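Local atomic coordinates of putative uncharacterized protein Ta1305 (Thermoplasma acidophilum, PDB entry 4RKS), a protein that phosphorylates (R)-mevalonate with ATP to give mevalonate 3-phosphate, a step in the alternative mevalonate pathway of extremely acidophilic archaea. Residues Val45-Leu50 against Pro206-His211; Asp153-Ser158 against Phe177-Glu182; Tyr30-Val35 against Ser126-Ala131. All coordinates share one frame; numbering follows the deposited sequence.

Interaction 1 of 3, residues Val45-Leu50 against Pro206-His211; sequences VTRTPL and PSDVIH. With MEV ((R)-mevalonate), chain C.
A salt bridge between R47 and D208 lies beside the mevalonate pocket. R47 sits in the loop between strands 24-34 and 53-59. D208 belongs to the first turn of helix 207-214. NH2 of R47 lies 3.0 Å from OD1 of D208. The two side chains cross at about a right angle, and the guanidinium and carboxylate planes are 39° apart, so the groups do not meet flat. The bend of the arginine chain at chi3 (71°) carries the guanidinium across to the helix. The same NH2 passes 4.0 Å from CD2 of H211. Guanidinium and imidazole planes stand nearly perpendicular there, 84° apart. E159, a substrate-binding residue, also forms a salt bridge with R47 NH2, so this nitrogen is shared between two carboxylates. The other oxygen of E159, OE2, is hydrogen-bonded to H211 NE2, while H211 ND1 is paired with the backbone N of G40. Both ring nitrogens are therefore held, which fixes the rotation of the imidazole. The ring turns its edge to the ligand, with NE2 3.6 Å from O8 of mevalonate. One residue earlier, CD1 of I210 packs 3.9 Å from C6, the methyl of the ligand. S207 on the same turn binds ATP. Helix 207-214 thus brings a polar and an apolar group to the substrate, while R47, through D208, and E159, through H211, link it to the N-terminal part of the chain. The arrangement belongs to the substrate site of a GHMP-family kinase, with residues from both the N-terminal and the C-terminal family regions.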
# COMPACT_ATOMS: atom_id res chain seq x y z
N VAL A 45 -1.06 12.46 -13.77
CA VAL A 45 -0.98 13.51 -12.76
C VAL A 45 -1.83 13.19 -11.52
O VAL A 45 -1.30 13.08 -10.42
CB VAL A 45 -1.41 14.87 -13.31
CG1 VAL A 45 -1.17 15.95 -12.27
CG2 VAL A 45 -0.64 15.18 -14.61
N THR A 46 -3.14 13.03 -11.72
CA THR A 46 -4.07 12.75 -10.63
C THR A 46 -3.97 11.32 -10.13
O THR A 46 -4.29 11.03 -8.97
CB THR A 46 -5.51 13.02 -11.08
OG1 THR A 46 -5.89 12.03 -12.05
CG2 THR A 46 -5.61 14.39 -11.69
N ARG A 47 -3.57 10.43 -11.03
CA ARG A 47 -3.30 9.02 -10.74
C ARG A 47 -4.49 8.26 -10.17
O ARG A 47 -4.31 7.33 -9.39
CB ARG A 47 -2.10 8.89 -9.80
CG ARG A 47 -0.85 9.63 -10.28
CD ARG A 47 0.40 8.99 -9.72
NE ARG A 47 0.64 7.68 -10.33
CZ ARG A 47 1.74 6.96 -10.19
NH1 ARG A 47 2.74 7.41 -9.43
NH2 ARG A 47 1.86 5.79 -10.80
N THR A 48 -5.70 8.62 -10.60
CA THR A 48 -6.90 7.86 -10.24
C THR A 48 -6.84 6.41 -10.74
O THR A 48 -6.56 6.17 -11.91
CB THR A 48 -8.16 8.55 -10.79
OG1 THR A 48 -8.17 9.92 -10.38
CG2 THR A 48 -9.44 7.86 -10.30
N PRO A 49 -7.09 5.43 -9.85
CA PRO A 49 -7.13 4.01 -10.24
C PRO A 49 -8.18 3.73 -11.33
O PRO A 49 -9.31 4.19 -11.20
CB PRO A 49 -7.52 3.30 -8.94
CG PRO A 49 -7.09 4.22 -7.86
CD PRO A 49 -7.30 5.61 -8.40
N LEU A 50 -7.81 2.99 -12.37
CA LEU A 50 -8.77 2.70 -13.45
C LEU A 50 -9.89 1.78 -13.00
O LEU A 50 -10.96 1.76 -13.60
CB LEU A 50 -8.06 2.09 -14.65
CG LEU A 50 -7.43 3.09 -15.61
CD1 LEU A 50 -6.78 2.38 -16.77
CD2 LEU A 50 -8.47 4.09 -16.10
N PRO A 206 9.31 -1.63 -12.32
CA PRO A 206 8.70 -0.43 -11.72
C PRO A 206 7.18 -0.49 -11.80
O PRO A 206 6.65 -1.10 -12.73
CB PRO A 206 9.24 0.71 -12.60
CG PRO A 206 10.51 0.20 -13.15
CD PRO A 206 10.35 -1.30 -13.31
N SER A 207 6.49 0.12 -10.85
CA SER A 207 5.03 0.13 -10.87
C SER A 207 4.50 0.82 -12.13
O SER A 207 3.47 0.43 -12.69
CB SER A 207 4.47 0.80 -9.62
OG SER A 207 4.75 -0.00 -8.48
N ASP A 208 5.22 1.84 -12.59
CA ASP A 208 4.78 2.58 -13.77
C ASP A 208 4.73 1.71 -15.03
O ASP A 208 3.87 1.89 -15.88
CB ASP A 208 5.67 3.79 -13.99
CG ASP A 208 5.26 4.96 -13.12
OD1 ASP A 208 4.07 5.01 -12.70
OD2 ASP A 208 6.11 5.84 -12.85
N VAL A 209 5.66 0.76 -15.12
CA VAL A 209 5.67 -0.22 -16.20
C VAL A 209 4.47 -1.16 -16.09
O VAL A 209 3.87 -1.53 -17.10
CB VAL A 209 6.97 -1.05 -16.19
CG1 VAL A 209 6.96 -2.07 -17.32
CG2 VAL A 209 8.18 -0.14 -16.30
N ILE A 210 4.14 -1.53 -14.86
CA ILE A 210 2.98 -2.38 -14.61
C ILE A 210 1.70 -1.68 -15.09
O ILE A 210 0.97 -2.20 -15.92
CB ILE A 210 2.86 -2.76 -13.11
CG1 ILE A 210 4.03 -3.67 -12.69
CG2 ILE A 210 1.52 -3.45 -12.84
CD1 ILE A 210 4.14 -3.95 -11.18
N HIS A 211 1.45 -0.48 -14.57
CA HIS A 211 0.32 0.33 -14.99
C HIS A 211 0.30 0.57 -16.51
O HIS A 211 -0.73 0.42 -17.17
CB HIS A 211 0.31 1.67 -14.25
CG HIS A 211 0.03 1.54 -12.78
ND1 HIS A 211 -0.91 0.66 -12.28
CD2 HIS A 211 0.58 2.16 -11.71
CE1 HIS A 211 -0.93 0.76 -10.96
NE2 HIS A 211 -0.04 1.66 -10.59
C8 MEV C . -0.43 -0.60 -6.68
O8 MEV C . -0.36 0.72 -7.18
C2 MEV C . 0.26 -1.51 -7.68
C3 MEV C . 0.61 -2.91 -7.22
O7 MEV C . 1.28 -2.93 -5.98
C4 MEV C . -0.63 -3.78 -7.10
C5 MEV C . -1.36 -3.62 -5.79
O3 MEV C . -0.75 -3.64 -4.68
O4 MEV C . -2.60 -3.44 -5.80
C6 MEV C . 1.54 -3.49 -8.27

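Interaction 2 of 3, residues Asp153-Ser158 against Phe177-Glu182; sequences DLRAVS and FHAYTE
Residues 153-158, which carry on from helix 147-154, and the start of strand 179-185 stand well apart, with CA of R155 and CA of A179 10.1 Å from each other. The R155 side chain spans this gap. It runs extended from CG to NE and lays its guanidinium against the strand. CB of A179 sits over the centre of one guanidinium face, 3.7 Å above the plane. This is apolar packing on a flat cation. NH2 of R155 also comes 3.5 Å from the carbonyl O of A179. A water at the guanidinium edge, in its plane, joins the same two groups. It accepts from R155 NH2 at 3.1 Å and lies 2.8 Å from A179 O. T181 adds a looser approach, its OG1 4.5 Å from R155 NH2. The stronger partners of the arginine come from helix 147-154: E151 OE2 forms a salt bridge with NH2, and N152 OD1 bonds to NH1. T181 OG1 is bonded chiefly to T172 OG1 and also to E151 OE2. A buried arginine is thus held by a carboxylate, an amide oxygen and a water. Its charge is probably balanced mainly by E151, while its face serves as a packing surface for the strand.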
# COMPACT_ATOMS: atom_id res chain seq x y z
N ASP A 153 -6.43 14.07 -3.26
CA ASP A 153 -5.19 14.82 -3.49
C ASP A 153 -3.93 13.98 -3.26
O ASP A 153 -2.91 14.20 -3.92
CB ASP A 153 -5.15 16.06 -2.59
CG ASP A 153 -6.32 17.02 -2.85
OD1 ASP A 153 -6.62 17.30 -4.03
OD2 ASP A 153 -6.96 17.47 -1.87
N LEU A 154 -3.99 13.02 -2.33
CA LEU A 154 -2.81 12.23 -2.00
C LEU A 154 -2.42 11.24 -3.10
O LEU A 154 -1.29 10.76 -3.12
CB LEU A 154 -3.01 11.45 -0.70
CG LEU A 154 -3.31 12.24 0.57
CD1 LEU A 154 -3.50 11.26 1.73
CD2 LEU A 154 -2.22 13.27 0.87
N ARG A 155 -3.34 10.92 -4.00
CA ARG A 155 -3.05 9.88 -4.99
C ARG A 155 -2.00 10.31 -6.00
O ARG A 155 -1.34 9.46 -6.61
CB ARG A 155 -4.34 9.44 -5.71
CG ARG A 155 -5.24 8.61 -4.81
CD ARG A 155 -6.37 7.88 -5.56
NE ARG A 155 -7.41 7.50 -4.61
CZ ARG A 155 -8.49 8.23 -4.41
NH1 ARG A 155 -8.68 9.33 -5.13
NH2 ARG A 155 -9.40 7.87 -3.51
N ALA A 156 -1.81 11.62 -6.14
CA ALA A 156 -0.78 12.16 -7.01
C ALA A 156 0.59 11.76 -6.49
O ALA A 156 1.55 11.65 -7.25
CB ALA A 156 -0.90 13.68 -7.11
N VAL A 157 0.68 11.56 -5.19
CA VAL A 157 1.90 11.10 -4.57
C VAL A 157 2.00 9.58 -4.70
O VAL A 157 3.05 9.06 -5.05
CB VAL A 157 1.95 11.54 -3.10
CG1 VAL A 157 3.20 11.01 -2.42
CG2 VAL A 157 1.89 13.07 -3.02
N SER A 158 0.90 8.88 -4.44
CA SER A 158 0.86 7.43 -4.61
C SER A 158 -0.58 6.96 -4.75
O SER A 158 -1.41 7.28 -3.91
CB SER A 158 1.54 6.72 -3.43
OG SER A 158 1.36 5.32 -3.50
N PHE A 177 -12.89 7.59 -12.76
CA PHE A 177 -13.11 9.03 -12.66
C PHE A 177 -13.20 9.46 -11.21
O PHE A 177 -12.64 10.48 -10.81
CB PHE A 177 -14.40 9.44 -13.38
CG PHE A 177 -14.46 8.99 -14.81
CD1 PHE A 177 -13.79 9.68 -15.81
CD2 PHE A 177 -15.20 7.86 -15.16
CE1 PHE A 177 -13.84 9.27 -17.12
CE2 PHE A 177 -15.26 7.44 -16.48
CZ PHE A 177 -14.58 8.14 -17.46
N HIS A 178 -13.94 8.68 -10.42
CA HIS A 178 -14.10 8.92 -9.00
C HIS A 178 -13.73 7.67 -8.23
O HIS A 178 -14.13 6.57 -8.60
CB HIS A 178 -15.54 9.34 -8.70
CG HIS A 178 -15.96 10.59 -9.42
ND1 HIS A 178 -16.70 10.56 -10.58
CD2 HIS A 178 -15.69 11.89 -9.17
CE1 HIS A 178 -16.90 11.80 -11.00
NE2 HIS A 178 -16.30 12.63 -10.17
N ALA A 179 -12.95 7.84 -7.17
CA ALA A 179 -12.52 6.72 -6.34
C ALA A 179 -12.82 7.00 -4.87
O ALA A 179 -12.73 8.15 -4.39
CB ALA A 179 -11.04 6.42 -6.55
N TYR A 180 -13.17 5.94 -4.15
CA TYR A 180 -13.55 6.09 -2.75
C TYR A 180 -13.12 4.88 -1.91
O TYR A 180 -13.47 3.74 -2.21
CB TYR A 180 -15.07 6.30 -2.66
CG TYR A 180 -15.56 6.57 -1.26
CD1 TYR A 180 -15.93 5.52 -0.42
CD2 TYR A 180 -15.65 7.87 -0.76
CE1 TYR A 180 -16.36 5.76 0.88
CE2 TYR A 180 -16.09 8.12 0.53
CZ TYR A 180 -16.44 7.07 1.35
OH TYR A 180 -16.88 7.31 2.63
N THR A 181 -12.35 5.13 -0.84
CA THR A 181 -11.80 4.05 -0.01
C THR A 181 -12.65 3.84 1.24
O THR A 181 -12.96 4.77 1.96
CB THR A 181 -10.35 4.33 0.41
OG1 THR A 181 -9.50 4.36 -0.75
CG2 THR A 181 -9.84 3.25 1.39
N GLU A 182 -13.02 2.58 1.47
CA GLU A 182 -13.88 2.21 2.58
C GLU A 182 -13.17 1.20 3.50
O GLU A 182 -12.55 0.25 3.01
CB GLU A 182 -15.20 1.61 2.04
CG GLU A 182 -16.03 0.83 3.04
CD GLU A 182 -17.27 0.16 2.44
OE1 GLU A 182 -17.35 -0.04 1.20
OE2 GLU A 182 -18.17 -0.20 3.23
O HOH W 1 -11.74 9.42 -2.09

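Interaction 3 of 3, residues Tyr30-Val35 against Ser126-Ala131; sequences YPTIGV and SSDAGA. With MEV ((R)-mevalonate), chain C.
The apolar part of this contact is centred on A129, in the first turn of helix 128-141. Its CB presses on the backbone where Y30 meets P31, 3.5 Å from C of Y30 and 3.7 Å from N of P31. CA of P31 and CA of A129 are only 4.9 Å apart, so helix and chain lie close with little side chain between them. S164 of helix 161-166 also touches A129, and its OG is hydrogen-bonded to the carbonyl O of Y30. The polar part brings T32 near D128. OG1 of T32 is 2.8 Å from OD2 of D128, and the two side chains cross at about a right angle. The threonine hydroxyl lies between its own backbone N and carbonyl carbon (chi1 67°), which turns it to the aspartate. A capping bond closes the N-terminus of the helix: S127, the N-cap residue, accepts through OG from G130 N at 3.1 Å, with an N-H...O angle of 154°. S126 and S127 bind ATP. Ligand packing comes from G34, whose CA lies 3.4 Å from O3 of mevalonate. The chemistry implies that the end of strand 24-34 serves two neighbourhoods, with G34 at the substrate carboxylate and T32 near D128, which follows the ATP-binding S127.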
# COMPACT_ATOMS: atom_id res chain seq x y z
N TYR A 30 1.87 3.34 7.65
CA TYR A 30 2.40 1.99 7.42
C TYR A 30 2.23 1.58 5.97
O TYR A 30 1.24 1.96 5.34
CB TYR A 30 1.70 0.99 8.38
CG TYR A 30 1.89 1.45 9.79
CD1 TYR A 30 3.13 1.29 10.41
CD2 TYR A 30 0.89 2.11 10.48
CE1 TYR A 30 3.34 1.74 11.69
CE2 TYR A 30 1.09 2.58 11.77
CZ TYR A 30 2.33 2.38 12.36
OH TYR A 30 2.57 2.84 13.63
N PRO A 31 3.18 0.79 5.44
CA PRO A 31 3.11 0.32 4.06
C PRO A 31 1.96 -0.65 3.83
O PRO A 31 1.27 -1.09 4.76
CB PRO A 31 4.47 -0.37 3.85
CG PRO A 31 4.82 -0.87 5.23
CD PRO A 31 4.32 0.20 6.17
N THR A 32 1.71 -0.96 2.56
CA THR A 32 0.52 -1.72 2.24
C THR A 32 0.82 -2.88 1.29
O THR A 32 1.86 -2.93 0.62
CB THR A 32 -0.56 -0.80 1.60
OG1 THR A 32 -0.10 -0.33 0.33
CG2 THR A 32 -0.82 0.40 2.49
N ILE A 33 -0.11 -3.84 1.28
CA ILE A 33 -0.11 -4.99 0.38
C ILE A 33 -1.46 -5.06 -0.32
O ILE A 33 -2.51 -5.02 0.34
CB ILE A 33 0.14 -6.31 1.14
CG1 ILE A 33 1.55 -6.34 1.73
CG2 ILE A 33 -0.09 -7.53 0.23
CD1 ILE A 33 1.74 -7.37 2.85
N GLY A 34 -1.45 -5.15 -1.65
CA GLY A 34 -2.69 -5.33 -2.39
C GLY A 34 -3.36 -6.68 -2.13
O GLY A 34 -2.69 -7.70 -2.00
N VAL A 35 -4.69 -6.68 -2.06
CA VAL A 35 -5.48 -7.91 -1.90
C VAL A 35 -6.33 -8.18 -3.15
O VAL A 35 -6.45 -9.33 -3.61
CB VAL A 35 -6.37 -7.82 -0.62
CG1 VAL A 35 -7.48 -8.87 -0.65
CG2 VAL A 35 -5.51 -7.98 0.64
N SER A 126 9.30 8.00 -2.01
CA SER A 126 7.83 8.05 -1.99
C SER A 126 7.22 6.66 -1.90
O SER A 126 7.77 5.71 -2.45
CB SER A 126 7.31 8.77 -3.23
OG SER A 126 6.90 10.08 -2.92
N SER A 127 6.07 6.56 -1.23
CA SER A 127 5.33 5.30 -1.10
C SER A 127 3.88 5.59 -0.70
O SER A 127 3.53 6.75 -0.45
CB SER A 127 5.98 4.38 -0.07
OG SER A 127 5.86 4.93 1.24
N ASP A 128 3.06 4.55 -0.62
CA ASP A 128 1.70 4.68 -0.07
C ASP A 128 1.72 5.26 1.35
O ASP A 128 0.95 6.17 1.66
CB ASP A 128 0.98 3.33 -0.05
CG ASP A 128 0.49 2.89 -1.42
OD1 ASP A 128 0.37 3.74 -2.34
OD2 ASP A 128 0.20 1.68 -1.58
N ALA A 129 2.59 4.71 2.20
CA ALA A 129 2.76 5.19 3.57
C ALA A 129 3.21 6.65 3.61
O ALA A 129 2.78 7.42 4.47
CB ALA A 129 3.77 4.31 4.33
N GLY A 130 4.08 7.03 2.69
CA GLY A 130 4.55 8.40 2.63
C GLY A 130 3.40 9.33 2.31
O GLY A 130 3.21 10.36 2.97
N ALA A 131 2.61 8.95 1.31
CA ALA A 131 1.45 9.72 0.89
C ALA A 131 0.44 9.86 2.03
O ALA A 131 0.04 10.96 2.38
CB ALA A 131 0.79 9.08 -0.32
C8 MEV C . -0.43 -0.60 -6.68
O8 MEV C . -0.36 0.72 -7.18
C2 MEV C . 0.26 -1.51 -7.68
C3 MEV C . 0.61 -2.91 -7.22
O7 MEV C . 1.28 -2.93 -5.98
C4 MEV C . -0.63 -3.78 -7.10
C5 MEV C . -1.36 -3.62 -5.79
O3 MEV C . -0.75 -3.64 -4.68
O4 MEV C . -2.60 -3.44 -5.80
C6 MEV C . 1.54 -3.49 -8.27

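How the interactions relate
The three contacts lie 12 to 14 Å apart, centre to centre. Interaction 3 is nearest the middle of the chain. Along the sequence 30-35 and 45-50 come first, then 126-131, 153-158 and 177-182, and last 206-211. Interactions 1 and 3 therefore cross, and interaction 2 falls between the two segments of interaction 1. Interactions 1 and 2 touch where the 45-50 loop packs on R155 and A156, with CB of R47 3.3 Å from O of R155. Interactions 2 and 3 meet where V157 packs on A131. Interactions 1 and 3 do not touch, but both reach mevalonate. Of the three, interaction 1 alone joins the N-terminal and C-terminal family regions around that substrate.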